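Side-chain contacts in C-type diheme-containing protein (Kuenenia stuttgartiensis, PDB 6H5L), which probably transfers electrons through its two covalently bound heme c groups, as part of a reductase complex with a hydroxylamine oxidoreductase-like protein in an anammox bacterium: residues P151-Q156 against P163-D168; P21-E26 against S76-W81; T8-N13 against T85-A90; I131-L136 against T212-S217. All coordinates share one frame; numbering follows the deposited sequence.

Overall arrangement
Interactions 2 and 3 belong to the first cytochrome c unit, interactions 1 and 4 to the second. Interaction 2 is buried and runs through heme iron, with thioether and axial bonds doing the joining. Interaction 3, its centre about 15 Å away, is a surface contact of carboxylates between two capped helix starts; the two touch where W81 meets R89. In the second unit, interaction 4 is a buried aromatic contact between helices, whereas interaction 1, nested inside the loop that interaction 4 closes, is a partly buried loop pairing that walls the heme and reaches the partner chain. Interactions 3 and 4 lie farthest apart, about 41 Å between centres.

Interaction 1: P151-Q156 against P163-D168; sequences PSASEQ and PIKPFD. With HEC (heme c), chain K.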
# COMPACT_ATOMS: atom_id res chain seq x y z
N PRO B 151 -32.69 16.11 7.08
CA PRO B 151 -33.18 16.51 8.41
C PRO B 151 -34.62 16.11 8.68
O PRO B 151 -34.94 15.68 9.79
CB PRO B 151 -33.00 18.03 8.40
CG PRO B 151 -32.95 18.41 6.95
CD PRO B 151 -32.28 17.26 6.26
N SER B 152 -35.50 16.22 7.68
CA SER B 152 -36.91 15.91 7.85
C SER B 152 -37.25 14.46 7.53
O SER B 152 -38.43 14.13 7.40
CB SER B 152 -37.76 16.84 6.97
OG SER B 152 -37.46 18.20 7.23
N ALA B 153 -36.25 13.58 7.43
CA ALA B 153 -36.49 12.23 6.93
C ALA B 153 -37.23 11.38 7.95
O ALA B 153 -38.26 10.76 7.63
CB ALA B 153 -35.16 11.57 6.54
N SER B 154 -36.73 11.32 9.18
CA SER B 154 -37.28 10.39 10.17
C SER B 154 -38.71 10.73 10.58
O SER B 154 -39.41 9.85 11.08
CB SER B 154 -36.38 10.36 11.41
OG SER B 154 -35.11 9.82 11.11
N GLU B 155 -39.15 11.96 10.36
CA GLU B 155 -40.44 12.41 10.87
C GLU B 155 -41.57 12.28 9.85
O GLU B 155 -42.72 12.60 10.19
CB GLU B 155 -40.34 13.87 11.33
CG GLU B 155 -40.20 14.86 10.18
CD GLU B 155 -39.78 16.23 10.65
OE1 GLU B 155 -39.28 16.34 11.78
OE2 GLU B 155 -39.94 17.20 9.87
N GLN B 156 -41.30 11.83 8.64
CA GLN B 156 -42.34 11.74 7.63
C GLN B 156 -43.32 10.62 7.96
O GLN B 156 -42.96 9.61 8.57
CB GLN B 156 -41.73 11.51 6.24
CG GLN B 156 -40.73 12.58 5.83
CD GLN B 156 -41.32 13.97 5.85
OE1 GLN B 156 -42.44 14.18 5.38
NE2 GLN B 156 -40.58 14.93 6.39
N PRO B 163 -45.14 5.80 9.78
CA PRO B 163 -43.85 6.36 9.36
C PRO B 163 -43.49 5.92 7.95
O PRO B 163 -43.53 4.73 7.62
CB PRO B 163 -42.87 5.79 10.39
CG PRO B 163 -43.71 5.45 11.58
CD PRO B 163 -45.05 5.06 11.05
N ILE B 164 -43.17 6.89 7.10
CA ILE B 164 -42.64 6.63 5.76
C ILE B 164 -41.35 7.44 5.64
O ILE B 164 -41.34 8.58 5.16
CB ILE B 164 -43.64 6.96 4.64
CG1 ILE B 164 -43.03 6.71 3.26
CG2 ILE B 164 -44.21 8.37 4.78
CD1 ILE B 164 -44.07 6.58 2.16
N LYS B 165 -40.24 6.85 6.07
CA LYS B 165 -38.94 7.47 5.93
C LYS B 165 -38.40 7.17 4.54
O LYS B 165 -38.28 5.98 4.18
CB LYS B 165 -37.99 6.96 6.99
CG LYS B 165 -36.61 7.57 6.97
CD LYS B 165 -35.80 7.13 8.19
CE LYS B 165 -34.36 7.62 8.13
NZ LYS B 165 -33.56 7.00 7.03
N PRO B 166 -38.10 8.17 3.71
CA PRO B 166 -37.73 7.90 2.31
C PRO B 166 -36.53 6.96 2.23
O PRO B 166 -35.45 7.26 2.74
CB PRO B 166 -37.41 9.29 1.76
CG PRO B 166 -37.12 10.12 2.96
CD PRO B 166 -37.99 9.60 4.05
N PHE B 167 -36.74 5.82 1.58
CA PHE B 167 -35.69 4.83 1.44
C PHE B 167 -34.52 5.39 0.63
O PHE B 167 -34.67 6.31 -0.17
CB PHE B 167 -36.23 3.56 0.77
CG PHE B 167 -36.67 3.77 -0.66
CD1 PHE B 167 -37.96 4.16 -0.95
CD2 PHE B 167 -35.78 3.57 -1.71
CE1 PHE B 167 -38.37 4.36 -2.26
CE2 PHE B 167 -36.18 3.76 -3.02
CZ PHE B 167 -37.47 4.15 -3.29
N ASP B 168 -33.34 4.82 0.87
CA ASP B 168 -32.16 5.16 0.10
C ASP B 168 -32.35 4.69 -1.33
O ASP B 168 -32.39 3.48 -1.60
CB ASP B 168 -30.93 4.50 0.74
CG ASP B 168 -29.65 4.79 -0.03
OD1 ASP B 168 -29.64 5.75 -0.83
OD2 ASP B 168 -28.66 4.06 0.17
FE HEC K . -39.33 12.46 -2.55
CHA HEC K . -40.33 9.20 -2.96
CHB HEC K . -37.51 12.26 -5.45
CHC HEC K . -38.62 15.81 -2.34
CHD HEC K . -40.48 12.49 0.67
NA HEC K . -39.03 11.01 -3.98
C1A HEC K . -39.44 9.69 -3.89
C2A HEC K . -38.78 8.94 -4.94
C3A HEC K . -38.00 9.78 -5.63
C4A HEC K . -38.14 11.10 -5.04
CMA HEC K . -37.10 9.43 -6.84
CAA HEC K . -38.95 7.42 -5.21
CBA HEC K . -39.85 7.20 -6.42
CGA HEC K . -40.04 5.71 -6.63
O1A HEC K . -39.58 4.92 -5.77
O2A HEC K . -40.65 5.33 -7.66
NB HEC K . -38.19 13.78 -3.65
C1B HEC K . -37.67 13.51 -4.90
C2B HEC K . -37.34 14.77 -5.53
C3B HEC K . -37.64 15.76 -4.67
C4B HEC K . -38.18 15.15 -3.47
CMB HEC K . -36.71 14.89 -6.94
CAB HEC K . -37.45 17.28 -4.88
CBB HEC K . -38.27 17.82 -6.07
NC HEC K . -39.47 13.88 -1.09
C1C HEC K . -39.20 15.22 -1.24
C2C HEC K . -39.74 15.93 -0.09
C3C HEC K . -40.14 15.00 0.79
C4C HEC K . -40.06 13.70 0.15
CMC HEC K . -39.49 17.42 0.20
CAC HEC K . -40.72 15.27 2.20
CBC HEC K . -42.08 15.98 2.10
ND HEC K . -40.25 11.05 -1.32
C1D HEC K . -40.68 11.31 -0.02
C2D HEC K . -41.36 10.14 0.48
C3D HEC K . -41.32 9.11 -0.66
C4D HEC K . -40.60 9.76 -1.73
CMD HEC K . -42.01 9.97 1.87
CAD HEC K . -41.90 7.68 -0.66
CBD HEC K . -40.93 6.73 0.02
CGD HEC K . -41.55 5.36 0.15
O1D HEC K . -42.63 5.12 -0.46
O2D HEC K . -40.98 4.51 0.88
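Q156 and I164 bring two parts of one long loop together with CA atoms 5.4 Å apart, and I164 N donates to Q156 O at 3.1 Å. That bond bends to 156° at the hydrogen, and its donor stands above the carbonyl plane, not on a lone pair. A type I turn from A153 to Q156 presents the acceptor, which also receives the CA-H of P163.

Farther along, the aliphatic part of K165 runs past the turn: its CG lies 3.7 Å from A153 O, while its CE passes S154 OG at 3.8 Å. With CG anti to the backbone N (chi1 -178°), the lysine chain stays extended until its last bond, and NZ then finds G148 O and E268 of the hydroxylamine oxidoreductase-like chain. P166 adds its ring carbon CD, 3.8 Å from A153 O. The Q156 side chain bends back at its second torsion, which lets NE2 bond to S152 O in the plane of its own amide; OE1 is left near the thioether-linked arm of the heme.

The I164 side chain heads away from the turn and lies along the porphyrin rim, CD1 being 3.3 Å from propionate oxygen O1D. F167 meets the other propionate with its ring edge, with O1A near the ring plane and 3.3 Å from CZ. P166 also packs against H142, the axial ligand of this heme. A proline beside the heme histidine, followed by loop residues lining the propionates, is characteristic of the heme pocket of class I cytochromes c.

Interaction 2: P21-E26 against S76-W81; sequences PCHGEE and STMIPW. With HEC (heme c), chain L.
H23 and M78 face each other through the iron of a heme c, NE2 and SD being 4.2 Å apart, which is the His/Met axial pair of a class I cytochrome c. H23 closes the CXXCH motif on helix 20-23, and the methionine comes from the loop between helices 62-71 and 86-91.

That loop begins with S76, whose OG accepts from M78 N at 3.2 Å in an ST turn and bonds to V73 O as well; the turn fixes the backbone just ahead of the ligand. T77 follows, with OG1 lying 3.4 Å from the heme methyl CMD. M78 leaves the backbone with CG anti to N (chi1 176°) and then bends at its next two torsions, which brings SD to the iron at 2.3 Å, on the axial side opposite H23. The sulfur is modelled too near pyrrole nitrogen NA, so its lateral placement is doubtful. I79 turns back to lay CG1 over one face of the W81 indole. The opposite face of that indole takes heme carbon CBB, 3.4 Å above its plane, and the ring edge meets M78 CE. A serine in place of W81 would probably open a gap between CBB and I79 and leave the methionine methyl without its flanking ring.

On the other axial side, H23 NE2 binds iron at 2.0 Å, and the ring is oriented by ND1 bonding to R42 O and by stacking with F44. C22 tethers the same macrocycle, its SG joined to CAC by a 1.8 Å thioether bond.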
# COMPACT_ATOMS: atom_id res chain seq x y z
N PRO B 21 -53.27 -12.62 2.71
CA PRO B 21 -52.34 -12.73 3.84
C PRO B 21 -51.66 -11.43 4.23
O PRO B 21 -51.38 -11.22 5.42
CB PRO B 21 -51.33 -13.77 3.35
CG PRO B 21 -52.13 -14.65 2.47
CD PRO B 21 -53.10 -13.74 1.76
N CYS B 22 -51.38 -10.54 3.27
CA CYS B 22 -50.75 -9.26 3.57
C CYS B 22 -51.76 -8.12 3.59
O CYS B 22 -51.87 -7.40 4.59
CB CYS B 22 -49.63 -8.97 2.56
SG CYS B 22 -48.17 -10.03 2.74
N HIS B 23 -52.50 -7.94 2.49
CA HIS B 23 -53.39 -6.79 2.35
C HIS B 23 -54.69 -6.93 3.12
O HIS B 23 -55.47 -5.97 3.16
CB HIS B 23 -53.69 -6.54 0.87
CG HIS B 23 -52.51 -6.03 0.10
ND1 HIS B 23 -52.09 -4.72 0.17
CD2 HIS B 23 -51.67 -6.66 -0.76
CE1 HIS B 23 -51.04 -4.56 -0.62
NE2 HIS B 23 -50.77 -5.72 -1.20
N GLY B 24 -54.95 -8.07 3.73
CA GLY B 24 -56.14 -8.22 4.54
C GLY B 24 -57.28 -8.87 3.78
O GLY B 24 -57.35 -8.85 2.55
N GLU B 25 -58.21 -9.46 4.55
CA GLU B 25 -59.33 -10.17 3.94
C GLU B 25 -60.27 -9.22 3.21
O GLU B 25 -60.97 -9.64 2.28
CB GLU B 25 -60.09 -10.95 5.01
CG GLU B 25 -60.56 -12.32 4.57
CD GLU B 25 -62.02 -12.35 4.18
OE1 GLU B 25 -62.83 -11.67 4.85
OE2 GLU B 25 -62.37 -13.06 3.22
N GLU B 26 -60.31 -7.95 3.61
CA GLU B 26 -61.16 -6.94 2.99
C GLU B 26 -60.35 -5.78 2.43
O GLU B 26 -60.86 -4.67 2.27
CB GLU B 26 -62.20 -6.43 3.99
CG GLU B 26 -63.15 -7.48 4.50
CD GLU B 26 -63.34 -7.40 6.00
OE1 GLU B 26 -62.52 -8.01 6.73
OE2 GLU B 26 -64.28 -6.72 6.45
N SER B 76 -39.72 -3.68 -0.74
CA SER B 76 -40.88 -4.12 0.02
C SER B 76 -41.11 -5.60 -0.29
O SER B 76 -40.49 -6.17 -1.19
CB SER B 76 -42.13 -3.30 -0.31
OG SER B 76 -42.64 -3.65 -1.59
N THR B 77 -42.02 -6.20 0.47
CA THR B 77 -42.38 -7.60 0.27
C THR B 77 -43.31 -7.80 -0.91
O THR B 77 -43.76 -8.93 -1.14
CB THR B 77 -43.03 -8.16 1.54
OG1 THR B 77 -44.20 -7.40 1.85
CG2 THR B 77 -42.06 -8.08 2.71
N MET B 78 -43.61 -6.75 -1.67
CA MET B 78 -44.51 -6.83 -2.82
C MET B 78 -43.73 -7.39 -4.01
O MET B 78 -43.11 -6.66 -4.78
CB MET B 78 -45.10 -5.46 -3.14
CG MET B 78 -45.98 -5.40 -4.38
SD MET B 78 -47.70 -5.87 -4.11
CE MET B 78 -47.58 -7.65 -4.20
N ILE B 79 -43.76 -8.71 -4.15
CA ILE B 79 -43.03 -9.40 -5.21
C ILE B 79 -43.75 -9.19 -6.54
O ILE B 79 -44.93 -8.83 -6.56
CB ILE B 79 -42.89 -10.90 -4.91
CG1 ILE B 79 -44.27 -11.55 -4.81
CG2 ILE B 79 -42.09 -11.10 -3.64
CD1 ILE B 79 -44.24 -13.07 -4.80
N PRO B 80 -43.07 -9.40 -7.67
CA PRO B 80 -43.80 -9.51 -8.94
C PRO B 80 -44.67 -10.76 -8.93
O PRO B 80 -44.31 -11.79 -8.37
CB PRO B 80 -42.68 -9.61 -9.99
CG PRO B 80 -41.45 -9.12 -9.30
CD PRO B 80 -41.61 -9.47 -7.86
N TRP B 81 -45.84 -10.65 -9.56
CA TRP B 81 -46.75 -11.78 -9.67
C TRP B 81 -46.83 -12.29 -11.11
O TRP B 81 -47.88 -12.78 -11.54
CB TRP B 81 -48.13 -11.42 -9.14
CG TRP B 81 -48.13 -11.28 -7.65
CD1 TRP B 81 -48.07 -10.12 -6.93
CD2 TRP B 81 -48.14 -12.35 -6.69
NE1 TRP B 81 -48.06 -10.40 -5.59
CE2 TRP B 81 -48.11 -11.76 -5.41
CE3 TRP B 81 -48.19 -13.74 -6.79
CZ2 TRP B 81 -48.12 -12.51 -4.24
CZ3 TRP B 81 -48.20 -14.49 -5.62
CH2 TRP B 81 -48.17 -13.87 -4.37
FE HEC L . -49.27 -6.15 -2.45
CHA HEC L . -48.51 -2.81 -2.39
CHB HEC L . -51.40 -5.58 -5.11
CHC HEC L . -50.12 -9.49 -2.51
CHD HEC L . -47.25 -6.73 0.27
NA HEC L . -49.85 -4.50 -3.55
C1A HEC L . -49.41 -3.21 -3.34
C2A HEC L . -50.05 -2.34 -4.31
C3A HEC L . -50.86 -3.11 -5.07
C4A HEC L . -50.74 -4.48 -4.60
CMA HEC L . -51.78 -2.73 -6.25
CAA HEC L . -49.74 -0.81 -4.30
CBA HEC L . -50.12 0.03 -5.51
CGA HEC L . -49.78 1.47 -5.23
O1A HEC L . -49.64 1.84 -4.04
O2A HEC L . -49.64 2.26 -6.21
NB HEC L . -50.53 -7.31 -3.59
C1B HEC L . -51.30 -6.88 -4.65
C2B HEC L . -51.97 -8.04 -5.22
C3B HEC L . -51.62 -9.11 -4.50
C4B HEC L . -50.71 -8.68 -3.46
CMB HEC L . -52.93 -8.01 -6.42
CAB HEC L . -52.07 -10.57 -4.71
CBB HEC L . -51.46 -11.15 -6.01
NC HEC L . -48.78 -7.80 -1.33
C1C HEC L . -49.24 -9.09 -1.53
C2C HEC L . -48.52 -9.96 -0.63
C3C HEC L . -47.84 -9.18 0.23
C4C HEC L . -47.92 -7.82 -0.25
CMC HEC L . -48.87 -11.45 -0.41
CAC HEC L . -46.99 -9.66 1.43
CBC HEC L . -45.77 -10.46 0.93
ND HEC L . -48.07 -4.96 -1.24
C1D HEC L . -47.32 -5.43 -0.17
C2D HEC L . -46.60 -4.31 0.42
C3D HEC L . -47.00 -3.09 -0.42
C4D HEC L . -47.91 -3.59 -1.42
CMD HEC L . -45.65 -4.35 1.63
CAD HEC L . -46.54 -1.63 -0.24
CBD HEC L . -45.16 -1.45 -0.87
CGD HEC L . -44.69 -0.04 -0.66
O1D HEC L . -45.42 0.91 -1.03
O2D HEC L . -43.57 0.14 -0.12

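Interaction 3: T8-N13 against T85-A90; sequences TEEGKN and TEEQRA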
# COMPACT_ATOMS: atom_id res chain seq x y z
N THR B 8 -65.39 -11.31 -10.36
CA THR B 8 -65.61 -12.71 -10.64
C THR B 8 -65.26 -13.55 -9.42
O THR B 8 -64.56 -13.10 -8.50
CB THR B 8 -64.79 -13.19 -11.85
OG1 THR B 8 -63.43 -13.38 -11.45
CG2 THR B 8 -64.84 -12.15 -12.96
N GLU B 9 -65.74 -14.80 -9.43
CA GLU B 9 -65.38 -15.74 -8.37
C GLU B 9 -63.90 -16.09 -8.44
O GLU B 9 -63.25 -16.26 -7.40
CB GLU B 9 -66.24 -17.00 -8.48
CG GLU B 9 -67.61 -16.86 -7.83
CD GLU B 9 -67.54 -16.76 -6.32
OE1 GLU B 9 -66.87 -17.61 -5.70
OE2 GLU B 9 -68.13 -15.81 -5.76
N GLU B 10 -63.35 -16.23 -9.64
CA GLU B 10 -61.92 -16.45 -9.78
C GLU B 10 -61.13 -15.30 -9.18
O GLU B 10 -60.12 -15.52 -8.50
CB GLU B 10 -61.55 -16.64 -11.25
CG GLU B 10 -60.08 -16.95 -11.49
CD GLU B 10 -59.64 -16.68 -12.91
OE1 GLU B 10 -60.43 -16.10 -13.68
OE2 GLU B 10 -58.50 -17.05 -13.27
N GLY B 11 -61.57 -14.07 -9.42
CA GLY B 11 -60.89 -12.92 -8.85
C GLY B 11 -60.91 -12.92 -7.33
O GLY B 11 -59.92 -12.57 -6.69
N LYS B 12 -62.04 -13.32 -6.74
CA LYS B 12 -62.11 -13.47 -5.29
C LYS B 12 -61.09 -14.49 -4.79
O LYS B 12 -60.38 -14.24 -3.81
CB LYS B 12 -63.52 -13.88 -4.86
CG LYS B 12 -64.59 -12.81 -4.95
CD LYS B 12 -65.85 -13.29 -4.24
CE LYS B 12 -67.12 -12.69 -4.84
NZ LYS B 12 -67.56 -11.45 -4.13
N ASN B 13 -61.02 -15.64 -5.45
CA ASN B 13 -60.16 -16.72 -4.98
C ASN B 13 -58.68 -16.35 -5.10
O ASN B 13 -57.89 -16.64 -4.20
CB ASN B 13 -60.45 -18.01 -5.75
CG ASN B 13 -61.80 -18.60 -5.39
OD1 ASN B 13 -62.60 -17.98 -4.70
ND2 ASN B 13 -62.05 -19.82 -5.85
N THR B 85 -51.08 -16.05 -13.94
CA THR B 85 -51.41 -15.88 -15.34
C THR B 85 -51.88 -14.45 -15.61
O THR B 85 -52.20 -13.68 -14.71
CB THR B 85 -52.49 -16.87 -15.77
OG1 THR B 85 -53.76 -16.43 -15.27
CG2 THR B 85 -52.19 -18.26 -15.23
N GLU B 86 -51.89 -14.11 -16.90
CA GLU B 86 -52.39 -12.81 -17.35
C GLU B 86 -53.81 -12.57 -16.84
O GLU B 86 -54.12 -11.49 -16.31
CB GLU B 86 -52.34 -12.75 -18.87
CG GLU B 86 -51.84 -11.44 -19.45
CD GLU B 86 -51.17 -11.62 -20.80
OE1 GLU B 86 -50.03 -12.13 -20.83
OE2 GLU B 86 -51.79 -11.28 -21.82
N GLU B 87 -54.68 -13.56 -17.00
CA GLU B 87 -56.07 -13.41 -16.58
C GLU B 87 -56.21 -13.31 -15.07
O GLU B 87 -57.03 -12.54 -14.56
CB GLU B 87 -56.89 -14.59 -17.12
CG GLU B 87 -58.33 -14.63 -16.64
CD GLU B 87 -59.01 -15.94 -16.98
OE1 GLU B 87 -58.37 -16.79 -17.63
OE2 GLU B 87 -60.19 -16.11 -16.60
N GLN B 88 -55.41 -14.09 -14.33
CA GLN B 88 -55.50 -14.08 -12.87
C GLN B 88 -55.17 -12.70 -12.31
O GLN B 88 -55.88 -12.18 -11.45
CB GLN B 88 -54.57 -15.14 -12.28
CG GLN B 88 -55.10 -16.56 -12.38
CD GLN B 88 -54.13 -17.58 -11.81
OE1 GLN B 88 -52.94 -17.55 -12.10
NE2 GLN B 88 -54.65 -18.49 -10.99
N ARG B 89 -54.08 -12.10 -12.79
CA ARG B 89 -53.71 -10.76 -12.33
C ARG B 89 -54.75 -9.72 -12.74
O ARG B 89 -54.94 -8.72 -12.05
CB ARG B 89 -52.34 -10.37 -12.88
CG ARG B 89 -51.17 -11.08 -12.21
CD ARG B 89 -49.87 -10.69 -12.89
NE ARG B 89 -49.46 -11.68 -13.89
CZ ARG B 89 -48.74 -11.40 -14.97
NH1 ARG B 89 -48.36 -10.15 -15.21
NH2 ARG B 89 -48.41 -12.36 -15.82
N ALA B 90 -55.42 -9.94 -13.88
CA ALA B 90 -56.44 -8.99 -14.32
C ALA B 90 -57.74 -9.14 -13.56
O ALA B 90 -58.48 -8.17 -13.40
CB ALA B 90 -56.68 -9.15 -15.83
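E10 carries every close side-chain contact between segments 8-13 and 85-90, and the first kind is electrostatic: its OE1 comes 2.9 Å from E87 OE2. Both atoms are acceptors, so the approach is between like charges and is not a hydrogen bond; at this resolution its exact length deserves little weight. The two extended side chains cross at about a right angle, and their carboxylate planes are 89° apart. Each glutamate holds CG anti to the backbone N (chi1 -177° for E10), which sends its chain outward from its own helix to the meeting point.

The second kind is van der Waals packing of a carboxylate oxygen on a methylene. E10 OE2 lies 3.5 Å from Q88 CG, placing the carboxylate beside the methylene chain of the glutamine and leaving the amide to another task.

That task is capping, the third kind. Q88 OE1 accepts from T85 N at 3.0 Å, in the carbonyl plane and nearly straight (177°). T85 OG1 in turn accepts from Q88 N at 3.0 Å, completing a capping box at the start of helix 86-91. The start of helix 9-18 is capped likewise, T8 OG1 taking G11 N at 2.8 Å. An alanine at E10 would remove the carboxylate, and Q88 CG would probably lose the group lying beside it, so that little side-chain contact would remain between the two helix starts.

None of these capping bonds crosses the contact, so the helix starts are fixed independently. The paired carboxylates lie on the surface, where crowding would be expected to raise the proton affinity of one or both.

Interaction 4: I131-L136 against T212-S217; sequences IYEEKL and THYVMS
Y132 and Y214 meet ring to ring, with Y214 CE2 over one face of the Y132 ring and 3.5 Å from its CG. The ring centroids are 5.3 Å apart and the planes are inclined at 58°, an oblique arrangement that is neither a stack nor a T-shaped pair. Seen from Y214, the contact is made near the plane of its own ring, so one carbon edge rests on the partner. The adjoining CD2 touches Y132 CB at 3.7 Å. Beyond this edge the phenol OH of Y214 donates a weak hydrogen bond to E133 OE1, 2.9 Å away, the carboxylate plane standing 76° from that of the ring. One tyrosine thus touches two successive residues, a ring and a carboxylate.

In the next shell, Y132 OH bonds to G143 O, which fixes the far end of its ring; the side chain as a whole lies close to H142 and C138 of the second heme site. Y132 keeps CG anti to the backbone N (chi1 180°), aiming the ring at helix 205-217. The backbone of E133 is tied by its O to the indole nitrogen of W139. A wider, pi-type turn ends this helix, L136 N reaching I131 O at 3.0 Å. Y214 is packed as well by K129 and I125, about one and two turns earlier on the helix of Y132.

The contact joins the first and last helices of the second cytochrome c unit, 122-135 and 205-217, a pairing found throughout class I cytochromes c. T212 and V215 carry the last helix onward to F187 of helix 180-189.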
# COMPACT_ATOMS: atom_id res chain seq x y z
N ILE B 131 -32.26 22.40 -9.18
CA ILE B 131 -33.64 22.24 -8.71
C ILE B 131 -33.67 21.40 -7.44
O ILE B 131 -34.35 21.73 -6.46
CB ILE B 131 -34.51 21.61 -9.81
CG1 ILE B 131 -34.60 22.55 -11.02
CG2 ILE B 131 -35.90 21.27 -9.28
CD1 ILE B 131 -35.31 21.93 -12.21
N TYR B 132 -32.92 20.28 -7.44
CA TYR B 132 -32.95 19.35 -6.32
C TYR B 132 -32.46 20.00 -5.04
O TYR B 132 -32.96 19.69 -3.95
CB TYR B 132 -32.11 18.12 -6.67
CG TYR B 132 -32.03 17.06 -5.59
CD1 TYR B 132 -31.09 17.14 -4.57
CD2 TYR B 132 -32.88 15.95 -5.61
CE1 TYR B 132 -31.01 16.17 -3.59
CE2 TYR B 132 -32.80 14.97 -4.63
CZ TYR B 132 -31.87 15.09 -3.62
OH TYR B 132 -31.78 14.12 -2.65
N GLU B 133 -31.48 20.89 -5.13
CA GLU B 133 -30.81 21.41 -3.95
C GLU B 133 -31.19 22.83 -3.58
O GLU B 133 -31.11 23.20 -2.40
CB GLU B 133 -29.29 21.33 -4.12
CG GLU B 133 -28.63 20.19 -3.35
CD GLU B 133 -27.64 19.40 -4.20
OE1 GLU B 133 -27.80 18.17 -4.30
OE2 GLU B 133 -26.71 20.02 -4.76
N GLU B 134 -31.60 23.66 -4.55
CA GLU B 134 -31.91 25.06 -4.30
C GLU B 134 -33.39 25.38 -4.50
O GLU B 134 -34.05 25.88 -3.58
CB GLU B 134 -31.06 25.96 -5.20
CG GLU B 134 -29.56 25.81 -5.01
CD GLU B 134 -28.78 26.68 -5.97
OE1 GLU B 134 -29.37 27.64 -6.51
OE2 GLU B 134 -27.58 26.41 -6.18
N LYS B 135 -33.93 25.08 -5.68
CA LYS B 135 -35.26 25.57 -6.03
C LYS B 135 -36.35 24.86 -5.23
O LYS B 135 -37.35 25.48 -4.84
CB LYS B 135 -35.51 25.41 -7.53
CG LYS B 135 -36.76 26.11 -8.03
CD LYS B 135 -36.72 26.29 -9.53
CE LYS B 135 -37.84 27.20 -10.01
NZ LYS B 135 -37.65 27.61 -11.43
N LEU B 136 -36.17 23.56 -4.96
CA LEU B 136 -37.18 22.79 -4.24
C LEU B 136 -36.65 22.08 -3.00
O LEU B 136 -37.46 21.54 -2.24
CB LEU B 136 -37.83 21.76 -5.18
CG LEU B 136 -38.56 22.37 -6.38
CD1 LEU B 136 -39.14 21.29 -7.28
CD2 LEU B 136 -39.65 23.33 -5.91
N THR B 212 -35.04 14.48 -13.37
CA THR B 212 -34.89 13.03 -13.50
C THR B 212 -33.44 12.66 -13.79
O THR B 212 -32.91 11.71 -13.20
CB THR B 212 -35.81 12.50 -14.60
OG1 THR B 212 -37.17 12.66 -14.21
CG2 THR B 212 -35.53 11.04 -14.87
N HIS B 213 -32.79 13.39 -14.69
CA HIS B 213 -31.41 13.08 -15.05
C HIS B 213 -30.48 13.19 -13.85
O HIS B 213 -29.56 12.38 -13.68
CB HIS B 213 -30.93 13.99 -16.18
CG HIS B 213 -31.65 13.76 -17.48
ND1 HIS B 213 -31.60 14.66 -18.52
CD2 HIS B 213 -32.41 12.73 -17.90
CE1 HIS B 213 -32.32 14.19 -19.53
NE2 HIS B 213 -32.82 13.02 -19.18
N TYR B 214 -30.70 14.19 -12.99
CA TYR B 214 -29.86 14.34 -11.81
C TYR B 214 -30.16 13.25 -10.78
O TYR B 214 -29.25 12.78 -10.09
CB TYR B 214 -30.04 15.72 -11.18
CG TYR B 214 -29.27 15.86 -9.89
CD1 TYR B 214 -27.89 15.99 -9.89
CD2 TYR B 214 -29.93 15.85 -8.66
CE1 TYR B 214 -27.18 16.12 -8.70
CE2 TYR B 214 -29.23 15.98 -7.48
CZ TYR B 214 -27.86 16.11 -7.50
OH TYR B 214 -27.16 16.24 -6.32
N VAL B 215 -31.42 12.85 -10.65
CA VAL B 215 -31.77 11.78 -9.72
C VAL B 215 -31.11 10.48 -10.15
O VAL B 215 -30.57 9.74 -9.32
CB VAL B 215 -33.30 11.64 -9.61
CG1 VAL B 215 -33.66 10.38 -8.83
CG2 VAL B 215 -33.90 12.86 -8.96
N MET B 216 -31.14 10.17 -11.45
CA MET B 216 -30.43 9.00 -11.95
C MET B 216 -28.93 9.12 -11.74
O MET B 216 -28.24 8.11 -11.57
CB MET B 216 -30.74 8.79 -13.43
CG MET B 216 -32.23 8.66 -13.75
SD MET B 216 -33.00 7.23 -12.99
CE MET B 216 -33.27 6.19 -14.42
N SER B 217 -28.40 10.35 -11.75
CA SER B 217 -26.98 10.56 -11.51
C SER B 217 -26.57 10.13 -10.11
O SER B 217 -25.42 9.72 -9.90
CB SER B 217 -26.62 12.03 -11.74
OG SER B 217 -25.48 12.40 -10.99